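Side-chain contacts in variant surface glycoprotein MITat 1.13 (Trypanosoma brucei, PDB 6Z8H), which probably forms the dense surface coat of the parasite and lets it evade host immunity as antigenically distinct variants replace one another: residues L69-L74 with D360-L365; I84-G89 with S327-E332; L226-S231 with N252-L257; M299-L304 with P308-E313. One frame throughout, in Å; residues are numbered along the deposited sequence.

How the contacts relate
Contacts 1, 2 and 4 cluster at one end of an elongated, two-chain molecule; contact 3 lies at the other, about 65 to 72 Å from them between centres. Contacts 1 and 2 have centres about 17 Å apart and touch through helices 34-75 and 78-129, the two long helices that follow each other in the chain. Contact 2 in turn touches contact 4, about 13 Å away between centres, where Pro86 packs on Met299 of helix 294-304. Along the chain, contact 2 is nested inside the loop closed by contact 1, and contacts 3 and 4 follow in series inside contact 2. All four reach the second subunit, so both ends of the molecule take part in the dimer.

Contact 1: residues L69-L74 with D360-L365; sequences LVTAAL and DTIDKL
Ile362 sends its CD1 methyl end-on into the side of helix 34-75, where Ala72 CB meets it at 3.6 Å. Ile362 CD1 also lies 3.7 Å from Ala72 N, so the isoleucine tip is pressed right against the helix surface. Thr71 joins less closely: its CG2, anti to the backbone N, comes to 4.1 Å from Ile362 CD1, and the two side chains pass each other in opposite directions. That rotamer (chi1 -54°) turns the Thr71 hydroxyl away to the carbonyl O of Ser67, one turn back, and leaves the methyl for the apolar contact. Ile349 and Ile344 pack around this buried patch.

The far side of 360-365 is looser and more polar. Here Thr361 N donates to Asp360 OD1 at 2.8 Å, while the Lys364 chain is exposed to solvent. Thr361 OG1 accepts from Lys364 N at 3.0 Å, the bond of an ST motif, and Leu365 N to Thr361 O closes the same turn. At this turn the chain leaves the two-stranded antiparallel hairpin 348-351/358-361 and lays one isoleucine on a long helix of the VSG helical bundle.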
loop_
_atom_site.group_PDB
_atom_site.type_symbol
_atom_site.label_atom_id
_atom_site.label_comp_id
_atom_site.label_asym_id
_atom_site.label_seq_id
_atom_site.Cartn_x
_atom_site.Cartn_y
_atom_site.Cartn_z
ATOM N N LEU A 69 22.805 22.209 -3.994
ATOM C CA LEU A 69 23.203 23.082 -5.101
ATOM C C LEU A 69 22.844 24.531 -4.788
ATOM O O LEU A 69 23.640 25.439 -5.023
ATOM C CB LEU A 69 22.535 22.663 -6.409
ATOM C CG LEU A 69 23.045 21.393 -7.095
ATOM C CD1 LEU A 69 22.163 21.047 -8.267
ATOM C CD2 LEU A 69 24.472 21.646 -7.548
ATOM N N VAL A 70 21.625 24.780 -4.297
ATOM C CA VAL A 70 21.229 26.160 -4.012
ATOM C C VAL A 70 22.121 26.747 -2.933
ATOM O O VAL A 70 22.611 27.884 -3.046
ATOM C CB VAL A 70 19.740 26.235 -3.636
ATOM C CG1 VAL A 70 19.378 27.631 -3.166
ATOM C CG2 VAL A 70 18.882 25.819 -4.798
ATOM N N THR A 71 22.327 25.989 -1.858
ATOM C CA THR A 71 23.130 26.475 -0.747
ATOM C C THR A 71 24.557 26.747 -1.188
ATOM O O THR A 71 25.121 27.803 -0.898
ATOM C CB THR A 71 23.104 25.454 0.388
ATOM O OG1 THR A 71 21.743 25.140 0.763
ATOM C CG2 THR A 71 23.863 25.947 1.597
ATOM N N ALA A 72 25.153 25.820 -1.924
ATOM C CA ALA A 72 26.515 26.019 -2.403
ATOM C C ALA A 72 26.604 27.181 -3.386
ATOM O O ALA A 72 27.586 27.924 -3.380
ATOM C CB ALA A 72 27.006 24.715 -3.048
ATOM N N ALA A 73 25.626 27.304 -4.288
ATOM C CA ALA A 73 25.644 28.393 -5.243
ATOM C C ALA A 73 25.647 29.729 -4.538
ATOM O O ALA A 73 26.263 30.671 -5.025
ATOM C CB ALA A 73 24.433 28.299 -6.157
ATOM N N LEU A 74 25.016 29.842 -3.381
ATOM C CA LEU A 74 24.996 31.120 -2.668
ATOM C C LEU A 74 26.298 31.359 -1.925
ATOM O O LEU A 74 26.795 32.493 -1.894
ATOM C CB LEU A 74 23.862 31.096 -1.646
ATOM C CG LEU A 74 23.089 32.372 -1.405
ATOM C CD1 LEU A 74 22.181 32.574 -2.635
ATOM C CD2 LEU A 74 22.298 32.272 -0.126
ATOM N N ASP A 360 31.205 25.675 8.779
ATOM C CA ASP A 360 31.613 24.313 8.462
ATOM C C ASP A 360 31.129 23.998 7.049
ATOM O O ASP A 360 30.520 24.834 6.377
ATOM C CB ASP A 360 31.075 23.326 9.502
ATOM C CG ASP A 360 32.005 22.137 9.718
ATOM O OD1 ASP A 360 32.793 21.801 8.803
ATOM O OD2 ASP A 360 31.952 21.538 10.811
ATOM N N THR A 361 31.401 22.782 6.595
ATOM C CA THR A 361 31.085 22.441 5.218
ATOM C C THR A 361 29.648 21.954 5.107
ATOM O O THR A 361 29.045 21.500 6.080
ATOM C CB THR A 361 32.022 21.355 4.695
ATOM O OG1 THR A 361 31.664 20.098 5.287
ATOM C CG2 THR A 361 33.468 21.690 5.019
ATOM N N ILE A 362 29.109 22.058 3.890
ATOM C CA ILE A 362 27.788 21.515 3.579
ATOM C C ILE A 362 27.711 20.050 3.979
ATOM O O ILE A 362 26.715 19.599 4.560
ATOM C CB ILE A 362 27.478 21.718 2.082
ATOM C CG1 ILE A 362 27.125 23.195 1.818
ATOM C CG2 ILE A 362 26.375 20.776 1.626
ATOM C CD1 ILE A 362 26.886 23.504 0.365
ATOM N N ASP A 363 28.756 19.280 3.668
ATOM C CA ASP A 363 28.708 17.849 3.942
ATOM C C ASP A 363 28.756 17.540 5.434
ATOM O O ASP A 363 28.217 16.515 5.861
ATOM C CB ASP A 363 29.834 17.135 3.200
ATOM C CG ASP A 363 29.465 16.807 1.759
ATOM O OD1 ASP A 363 28.305 17.068 1.359
ATOM O OD2 ASP A 363 30.326 16.291 1.028
ATOM N N LYS A 364 29.362 18.407 6.250
ATOM C CA LYS A 364 29.330 18.193 7.695
ATOM C C LYS A 364 27.996 18.643 8.288
ATOM O O LYS A 364 27.427 17.963 9.150
ATOM C CB LYS A 364 30.511 18.907 8.358
ATOM C CG LYS A 364 31.865 18.289 8.024
ATOM C CD LYS A 364 32.489 17.593 9.228
ATOM C CE LYS A 364 33.459 16.497 8.810
ATOM N NZ LYS A 364 33.226 15.243 9.589
ATOM N N LEU A 365 27.468 19.764 7.807
ATOM C CA LEU A 365 26.153 20.269 8.210
ATOM C C LEU A 365 25.088 19.690 7.280
ATOM O O LEU A 365 24.347 20.394 6.594
ATOM C CB LEU A 365 26.160 21.792 8.164
ATOM C CG LEU A 365 27.282 22.442 8.960
ATOM C CD1 LEU A 365 27.302 23.947 8.763
ATOM C CD2 LEU A 365 27.191 22.083 10.427
#

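Contact 2: residues I84-G89 with S327-E332; sequences ILPLLG and SAYGRE
With CG anti to its own carbonyl carbon (chi1 -48°), Tyr329 swings its ring out from the last part of helix 318-329, and the phenol oxygen arrives at Pro86. Leu87, turned the same way about chi1 (-53°), brings its CD2 branch in beside the phenol end. Tyr329 OH lies 3.5 Å from Pro86 CG and equally near Pro86 CB, so the oxygen approaches the CB-CG side of the proline ring at a slant. Leu87 CD2 stands 4.2 Å from Tyr329 CE1, approaching the ring obliquely, and these two side chains run past each other in opposite senses.

All three residues are buried, and the hydroxyl is satisfied by a hydrogen bond with the carbonyl O of Lys83. Helix 78-129 kinks here: Pro86 has no N-H to give, and Leu87 N bonds Ile84 O, three residues back, which breaks the regular pattern. The CB of Ala328 lies over the centre of one face of the Tyr329 ring, 3.7 Å above the plane, and Phe287 meets the ring too. Farther out, helix 294-304 covers Pro86 through Phe296 and Met299, helix 34-75 packs on Leu87 through Leu69, and helix 336-345 adds Tyr336 against Leu87 and Thr340 against Tyr329.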
loop_
_atom_site.group_PDB
_atom_site.type_symbol
_atom_site.label_atom_id
_atom_site.label_comp_id
_atom_site.label_asym_id
_atom_site.label_seq_id
_atom_site.Cartn_x
_atom_site.Cartn_y
_atom_site.Cartn_z
ATOM N N ILE A 84 28.580 25.838 -10.593
ATOM C CA ILE A 84 27.319 25.363 -10.024
ATOM C C ILE A 84 26.106 25.924 -10.764
ATOM O O ILE A 84 25.099 25.223 -10.929
ATOM C CB ILE A 84 27.276 25.731 -8.533
ATOM C CG1 ILE A 84 28.463 25.123 -7.796
ATOM C CG2 ILE A 84 25.951 25.337 -7.927
ATOM C CD1 ILE A 84 28.588 25.564 -6.395
ATOM N N LEU A 85 26.175 27.183 -11.214
ATOM C CA LEU A 85 25.010 27.780 -11.862
ATOM C C LEU A 85 24.415 26.952 -12.996
ATOM O O LEU A 85 23.178 26.880 -13.080
ATOM C CB LEU A 85 25.318 29.213 -12.295
ATOM C CG LEU A 85 25.682 30.179 -11.181
ATOM C CD1 LEU A 85 25.784 31.610 -11.746
ATOM C CD2 LEU A 85 24.718 30.155 -10.030
ATOM N N PRO A 86 25.189 26.330 -13.891
ATOM C CA PRO A 86 24.565 25.550 -14.974
ATOM C C PRO A 86 23.825 24.313 -14.499
ATOM O O PRO A 86 23.098 23.716 -15.297
ATOM C CB PRO A 86 25.753 25.157 -15.871
ATOM C CG PRO A 86 26.789 26.235 -15.588
ATOM C CD PRO A 86 26.635 26.521 -14.117
ATOM N N LEU A 87 24.020 23.915 -13.251
ATOM C CA LEU A 87 23.323 22.765 -12.707
ATOM C C LEU A 87 21.964 23.120 -12.148
ATOM O O LEU A 87 21.126 22.220 -11.980
ATOM C CB LEU A 87 24.204 22.145 -11.631
ATOM C CG LEU A 87 25.645 21.806 -12.030
ATOM C CD1 LEU A 87 26.453 21.318 -10.787
ATOM C CD2 LEU A 87 25.749 20.812 -13.179
ATOM N N LEU A 88 21.701 24.386 -11.837
ATOM C CA LEU A 88 20.531 24.675 -11.010
ATOM C C LEU A 88 19.210 24.502 -11.753
ATOM O O LEU A 88 18.296 23.855 -11.246
ATOM C CB LEU A 88 20.623 26.098 -10.466
ATOM C CG LEU A 88 21.556 26.290 -9.276
ATOM C CD1 LEU A 88 21.853 27.781 -9.039
ATOM C CD2 LEU A 88 20.973 25.760 -8.027
ATOM N N GLY A 89 19.069 25.084 -12.931
ATOM C CA GLY A 89 17.824 24.983 -13.673
ATOM C C GLY A 89 17.559 23.550 -14.100
ATOM O O GLY A 89 16.444 23.036 -13.971
ATOM N N SER A 327 36.456 21.777 -18.830
ATOM C CA SER A 327 37.230 22.442 -17.782
ATOM C C SER A 327 36.485 22.423 -16.458
ATOM O O SER A 327 37.093 22.279 -15.386
ATOM C CB SER A 327 37.518 23.891 -18.184
ATOM O OG SER A 327 38.410 23.945 -19.277
ATOM N N ALA A 328 35.167 22.565 -16.510
ATOM C CA ALA A 328 34.406 22.696 -15.280
ATOM C C ALA A 328 34.104 21.353 -14.638
ATOM O O ALA A 328 34.055 21.273 -13.408
ATOM C CB ALA A 328 33.088 23.431 -15.532
ATOM N N TYR A 329 33.883 20.302 -15.432
ATOM C CA TYR A 329 33.366 19.047 -14.898
ATOM C C TYR A 329 34.243 17.847 -15.236
ATOM O O TYR A 329 33.808 16.717 -15.049
ATOM C CB TYR A 329 31.914 18.802 -15.371
ATOM C CG TYR A 329 31.015 19.992 -15.212
ATOM C CD1 TYR A 329 30.614 20.396 -13.961
ATOM C CD2 TYR A 329 30.564 20.713 -16.310
ATOM C CE1 TYR A 329 29.844 21.540 -13.792
ATOM C CE2 TYR A 329 29.782 21.822 -16.154
ATOM C CZ TYR A 329 29.361 22.206 -14.889
ATOM O OH TYR A 329 28.593 23.369 -14.748
ATOM N N GLY A 330 35.473 18.068 -15.675
ATOM C CA GLY A 330 36.279 17.031 -16.264
ATOM C C GLY A 330 35.822 16.712 -17.674
ATOM O O GLY A 330 34.720 17.062 -18.099
ATOM N N ARG A 331 36.694 16.015 -18.406
ATOM C CA ARG A 331 36.435 15.717 -19.812
ATOM C C ARG A 331 35.105 14.980 -19.950
ATOM O O ARG A 331 34.907 13.918 -19.352
ATOM C CB ARG A 331 37.584 14.887 -20.399
ATOM C CG ARG A 331 37.414 14.567 -21.869
ATOM C CD ARG A 331 38.735 14.129 -22.496
ATOM N NE ARG A 331 39.757 15.168 -22.387
ATOM C CZ ARG A 331 39.889 16.185 -23.236
ATOM N NH1 ARG A 331 39.057 16.310 -24.262
ATOM N NH2 ARG A 331 40.848 17.087 -23.057
ATOM N N GLU A 332 34.192 15.560 -20.735
ATOM C CA GLU A 332 32.826 15.048 -20.902
ATOM C C GLU A 332 32.144 14.732 -19.563
ATOM O O GLU A 332 31.352 13.787 -19.450
ATOM C CB GLU A 332 32.789 13.853 -21.853
ATOM C CG GLU A 332 33.212 14.196 -23.283
ATOM C CD GLU A 332 32.042 14.258 -24.252
ATOM O OE1 GLU A 332 31.202 13.326 -24.227
ATOM O OE2 GLU A 332 31.966 15.235 -25.038
#

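Contact 3: residues L226-S231 with N252-L257; sequences LTFSGS and NDADFL
Phe228 and Phe256 meet as a T-shaped pair: the edge of the Phe256 ring points at the face of Phe228, with the ring planes at 76° and the centroids 5.9 Å apart. The nearest atoms are Phe228 CE1 and Phe256 CE2, at 4.2 Å; CE2 comes in obliquely near CE1, not over the ring centre. Ala254 fills the flank beside them. Ala254 CB sits at the edge of the Phe228 ring, close to the ring plane, 4.0 Å from CE1 and 4.1 Å from CD1 of Phe228, so one corner of that ring serves both partners. In Phe228, CG stands beside the backbone N (chi1 -65°), which carries the ring off its strand toward the segment 252-257.

The two segments belong to one five-stranded antiparallel sheet but are not neighbours in it, since strand 194-202 runs between 221-229 and 247-253, the latter an outermost strand of the sheet within this chain. The rings meet beside the start of strand 194-202, over Ile192 in the loop that precedes it.

Ile192 packs against both phenylalanines, Leu133 against Phe228, and Leu129 of the long helix 78-129 against Phe256. Next along the strand, Ser229 OG accepts from Ser231 N at 3.2 Å in an ST turn and is also hydrogen-bonded to His196 NE2. Asp255, between Ala254 and Phe256, makes a salt bridge through OD2 to Lys190 NZ. The second subunit closes over this region: its Gly158 packs on Ala254, its Ile160 on Phe256, and the carbonyl oxygens of its Thr155 and Leu157 take hydrogen bonds from Asn252 ND2.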
loop_
_atom_site.group_PDB
_atom_site.type_symbol
_atom_site.label_atom_id
_atom_site.label_comp_id
_atom_site.label_asym_id
_atom_site.label_seq_id
_atom_site.Cartn_x
_atom_site.Cartn_y
_atom_site.Cartn_z
ATOM N N LEU A 226 -16.792 -34.138 -0.004
ATOM C CA LEU A 226 -16.812 -32.886 -0.753
ATOM C C LEU A 226 -15.415 -32.555 -1.258
ATOM O O LEU A 226 -14.456 -32.498 -0.480
ATOM C CB LEU A 226 -17.325 -31.752 0.134
ATOM C CG LEU A 226 -17.254 -30.333 -0.443
ATOM C CD1 LEU A 226 -18.033 -30.258 -1.719
ATOM C CD2 LEU A 226 -17.793 -29.347 0.586
ATOM N N THR A 227 -15.296 -32.411 -2.562
ATOM C CA THR A 227 -14.058 -31.930 -3.169
ATOM C C THR A 227 -14.379 -30.751 -4.077
ATOM O O THR A 227 -15.538 -30.387 -4.285
ATOM C CB THR A 227 -13.310 -33.025 -3.946
ATOM O OG1 THR A 227 -14.234 -33.626 -4.856
ATOM C CG2 THR A 227 -12.696 -34.043 -3.003
ATOM N N PHE A 228 -13.329 -30.153 -4.622
ATOM C CA PHE A 228 -13.453 -28.945 -5.426
ATOM C C PHE A 228 -12.542 -29.083 -6.636
ATOM O O PHE A 228 -11.493 -29.732 -6.560
ATOM C CB PHE A 228 -13.048 -27.677 -4.653
ATOM C CG PHE A 228 -13.946 -27.348 -3.499
ATOM C CD1 PHE A 228 -15.159 -26.716 -3.703
ATOM C CD2 PHE A 228 -13.559 -27.644 -2.211
ATOM C CE1 PHE A 228 -15.999 -26.415 -2.646
ATOM C CE2 PHE A 228 -14.387 -27.323 -1.134
ATOM C CZ PHE A 228 -15.606 -26.705 -1.358
ATOM N N SER A 229 -12.915 -28.426 -7.737
ATOM C CA SER A 229 -12.059 -28.371 -8.917
ATOM C C SER A 229 -12.483 -27.202 -9.800
ATOM O O SER A 229 -13.388 -26.427 -9.468
ATOM C CB SER A 229 -12.077 -29.705 -9.689
ATOM O OG SER A 229 -13.153 -29.792 -10.627
ATOM N N GLY A 230 -11.806 -27.085 -10.935
ATOM C CA GLY A 230 -12.034 -26.060 -11.928
ATOM C C GLY A 230 -13.007 -26.434 -13.024
ATOM O O GLY A 230 -13.156 -25.671 -13.985
ATOM N N SER A 231 -13.704 -27.559 -12.905
ATOM C CA SER A 231 -14.642 -27.961 -13.939
ATOM C C SER A 231 -15.834 -28.667 -13.311
ATOM O O SER A 231 -15.701 -29.361 -12.300
ATOM C CB SER A 231 -13.993 -28.942 -14.923
ATOM O OG SER A 231 -12.748 -28.483 -15.374
ATOM N N ASN A 252 -21.828 -28.463 -7.858
ATOM C CA ASN A 252 -22.466 -27.190 -7.570
ATOM C C ASN A 252 -21.458 -26.070 -7.755
ATOM O O ASN A 252 -20.245 -26.283 -7.721
ATOM C CB ASN A 252 -23.017 -27.144 -6.146
ATOM C CG ASN A 252 -24.204 -28.058 -5.963
ATOM O OD1 ASN A 252 -25.272 -27.837 -6.538
ATOM N ND2 ASN A 252 -24.027 -29.104 -5.177
ATOM N N ASP A 253 -21.978 -24.865 -7.926
ATOM C CA ASP A 253 -21.115 -23.732 -8.222
ATOM C C ASP A 253 -20.393 -23.270 -6.961
ATOM O O ASP A 253 -21.002 -23.127 -5.894
ATOM C CB ASP A 253 -21.923 -22.579 -8.807
ATOM C CG ASP A 253 -22.399 -22.861 -10.208
ATOM O OD1 ASP A 253 -21.653 -23.520 -10.961
ATOM O OD2 ASP A 253 -23.517 -22.424 -10.557
ATOM N N ALA A 254 -19.090 -23.036 -7.088
ATOM C CA ALA A 254 -18.224 -22.631 -5.986
ATOM C C ALA A 254 -17.151 -21.681 -6.517
ATOM O O ALA A 254 -15.942 -21.911 -6.412
ATOM C CB ALA A 254 -17.608 -23.852 -5.307
ATOM N N ASP A 255 -17.609 -20.588 -7.093
ATOM C CA ASP A 255 -16.694 -19.557 -7.651
ATOM C C ASP A 255 -16.221 -18.631 -6.519
ATOM O O ASP A 255 -16.898 -17.644 -6.278
ATOM C CB ASP A 255 -17.392 -18.784 -8.746
ATOM C CG ASP A 255 -16.468 -17.796 -9.407
ATOM O OD1 ASP A 255 -15.327 -17.757 -9.010
ATOM O OD2 ASP A 255 -16.849 -17.240 -10.386
ATOM N N PHE A 256 -15.111 -18.960 -5.885
ATOM C CA PHE A 256 -14.631 -18.189 -4.742
ATOM C C PHE A 256 -14.016 -16.863 -5.165
ATOM O O PHE A 256 -14.299 -15.820 -4.568
ATOM C CB PHE A 256 -13.607 -19.001 -3.965
ATOM C CG PHE A 256 -14.224 -20.096 -3.120
ATOM C CD1 PHE A 256 -14.701 -19.793 -1.865
ATOM C CD2 PHE A 256 -14.332 -21.423 -3.577
ATOM C CE1 PHE A 256 -15.293 -20.780 -1.068
ATOM C CE2 PHE A 256 -14.891 -22.410 -2.768
ATOM C CZ PHE A 256 -15.377 -22.079 -1.518
ATOM N N LEU A 257 -13.173 -16.884 -6.193
ATOM C CA LEU A 257 -12.430 -15.679 -6.558
ATOM C C LEU A 257 -13.281 -14.680 -7.324
ATOM O O LEU A 257 -13.006 -13.469 -7.281
ATOM C CB LEU A 257 -11.217 -16.035 -7.414
ATOM C CG LEU A 257 -9.840 -16.099 -6.741
ATOM C CD1 LEU A 257 -8.795 -16.674 -7.692
ATOM C CD2 LEU A 257 -9.452 -14.752 -6.244
#

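Contact 4: residues M299-L304 with P308-E313; sequences MVIKAL and PTAEKE
The carboxylate of Glu311 has the ammonium of Lys302 above one face: Lys302 NZ lies 3.0 Å from Glu311 OE2 and 46° out of the carboxylate plane, in a salt bridge. The peptide carbonyls of Pro308 and Ala310 are flat groups too, and NZ meets both at their oxygen ends, somewhat tilted from each carbonyl plane. The hydrogen bond from Lys302 NZ to Pro308 O is the shortest at 2.7 Å; Ala310 O is at 2.9 Å. Three acceptors thus grip one buried ammonium, which probably favours its charged form. Reaching them takes a chain that curls back, bent at chi3 (87°) and chi4 (55°), so that its methylenes lie beside the same two carbonyl oxygens; Lys302 CG is 3.5 Å from Ala310 O.

Beside the ammonium group, Ile301 CG2 makes an apolar contact with Ala310 CB at 3.7 Å. Ile301 CD1 packs against the backbone oxygen of Glu313, 3.4 Å from Glu313 O. Glu311 OE2 is shared between Lys302 and a salt bridge from Arg377 of the second subunit, and that subunit's Leu380 packs on Lys302 and Pro308, so the turn lies at the dimer interface. The loop 308-313 folds back on the helix it has just left, 294-304, and leads on to helix 318-329, whose Val321 packs on Ile301.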
loop_
_atom_site.group_PDB
_atom_site.type_symbol
_atom_site.label_atom_id
_atom_site.label_comp_id
_atom_site.label_asym_id
_atom_site.label_seq_id
_atom_site.Cartn_x
_atom_site.Cartn_y
_atom_site.Cartn_z
ATOM N N MET A 299 23.408 28.063 -19.622
ATOM C CA MET A 299 24.115 28.623 -18.475
ATOM C C MET A 299 25.618 28.355 -18.511
ATOM O O MET A 299 26.375 29.142 -17.939
ATOM C CB MET A 299 23.422 28.200 -17.172
ATOM C CG MET A 299 23.922 28.873 -15.918
ATOM S SD MET A 299 23.904 30.676 -15.964
ATOM C CE MET A 299 22.166 31.068 -15.930
ATOM N N VAL A 300 26.080 27.301 -19.189
ATOM C CA VAL A 300 27.516 27.215 -19.457
ATOM C C VAL A 300 27.998 28.442 -20.226
ATOM O O VAL A 300 29.036 29.034 -19.900
ATOM C CB VAL A 300 27.861 25.910 -20.198
ATOM C CG1 VAL A 300 29.277 25.985 -20.705
ATOM C CG2 VAL A 300 27.677 24.715 -19.271
ATOM N N ILE A 301 27.243 28.852 -21.248
ATOM C CA ILE A 301 27.611 30.034 -22.030
ATOM C C ILE A 301 27.563 31.282 -21.159
ATOM O O ILE A 301 28.467 32.122 -21.183
ATOM C CB ILE A 301 26.667 30.165 -23.234
ATOM C CG1 ILE A 301 26.788 28.940 -24.144
ATOM C CG2 ILE A 301 26.990 31.454 -24.015
ATOM C CD1 ILE A 301 25.796 28.915 -25.289
ATOM N N LYS A 302 26.489 31.432 -20.389
ATOM C CA LYS A 302 26.305 32.656 -19.624
ATOM C C LYS A 302 27.353 32.788 -18.527
ATOM O O LYS A 302 27.888 33.882 -18.300
ATOM C CB LYS A 302 24.895 32.670 -19.004
ATOM C CG LYS A 302 23.753 32.818 -20.020
ATOM C CD LYS A 302 22.416 32.346 -19.540
ATOM C CE LYS A 302 21.646 33.331 -18.835
ATOM N NZ LYS A 302 21.422 34.607 -19.586
ATOM N N ALA A 303 27.632 31.696 -17.814
ATOM C CA ALA A 303 28.421 31.735 -16.591
ATOM C C ALA A 303 29.874 31.349 -16.802
ATOM O O ALA A 303 30.732 31.809 -16.046
ATOM C CB ALA A 303 27.805 30.803 -15.534
ATOM N N LEU A 304 30.173 30.483 -17.777
ATOM C CA LEU A 304 31.529 29.993 -17.977
ATOM C C LEU A 304 32.207 30.531 -19.228
ATOM O O LEU A 304 33.425 30.377 -19.346
ATOM C CB LEU A 304 31.556 28.461 -17.991
ATOM C CG LEU A 304 31.240 27.804 -16.644
ATOM C CD1 LEU A 304 31.030 26.286 -16.784
ATOM C CD2 LEU A 304 32.339 28.085 -15.634
ATOM N N PRO A 308 26.927 36.674 -20.358
ATOM C CA PRO A 308 25.766 36.506 -19.479
ATOM C C PRO A 308 24.437 36.834 -20.136
ATOM O O PRO A 308 23.411 36.373 -19.634
ATOM C CB PRO A 308 26.063 37.415 -18.277
ATOM C CG PRO A 308 27.474 38.062 -18.553
ATOM C CD PRO A 308 27.761 37.835 -19.991
ATOM N N THR A 309 24.399 37.616 -21.211
ATOM C CA THR A 309 23.131 37.971 -21.838
ATOM C C THR A 309 22.672 36.944 -22.868
ATOM O O THR A 309 21.572 37.092 -23.424
ATOM C CB THR A 309 23.218 39.349 -22.500
ATOM O OG1 THR A 309 24.164 39.277 -23.566
ATOM C CG2 THR A 309 23.623 40.438 -21.502
ATOM N N ALA A 310 23.486 35.915 -23.136
ATOM C CA ALA A 310 23.086 34.864 -24.062
ATOM C C ALA A 310 21.754 34.239 -23.640
ATOM O O ALA A 310 21.483 34.013 -22.448
ATOM C CB ALA A 310 24.159 33.774 -24.119
ATOM N N GLU A 311 20.910 33.943 -24.633
ATOM C CA GLU A 311 19.682 33.202 -24.382
ATOM C C GLU A 311 19.459 32.029 -25.327
ATOM O O GLU A 311 18.414 31.377 -25.241
ATOM C CB GLU A 311 18.467 34.127 -24.447
ATOM C CG GLU A 311 18.488 35.192 -23.370
ATOM C CD GLU A 311 18.247 34.624 -21.966
ATOM O OE1 GLU A 311 17.507 33.619 -21.812
ATOM O OE2 GLU A 311 18.817 35.141 -20.987
ATOM N N LYS A 312 20.401 31.742 -26.224
ATOM C CA LYS A 312 20.293 30.626 -27.152
ATOM C C LYS A 312 21.580 29.811 -27.146
ATOM O O LYS A 312 22.676 30.339 -26.976
ATOM C CB LYS A 312 20.033 31.119 -28.590
ATOM C CG LYS A 312 18.746 31.917 -28.752
ATOM C CD LYS A 312 18.559 32.377 -30.175
ATOM C CE LYS A 312 17.243 33.113 -30.351
ATOM N NZ LYS A 312 17.210 33.830 -31.665
ATOM N N GLU A 313 21.436 28.500 -27.324
ATOM C CA GLU A 313 22.607 27.639 -27.309
ATOM C C GLU A 313 23.570 27.965 -28.430
ATOM O O GLU A 313 24.755 27.660 -28.310
ATOM C CB GLU A 313 22.185 26.177 -27.414
ATOM C CG GLU A 313 23.336 25.203 -27.333
ATOM C CD GLU A 313 22.884 23.750 -27.378
ATOM O OE1 GLU A 313 21.747 23.436 -26.928
ATOM O OE2 GLU A 313 23.669 22.904 -27.858
#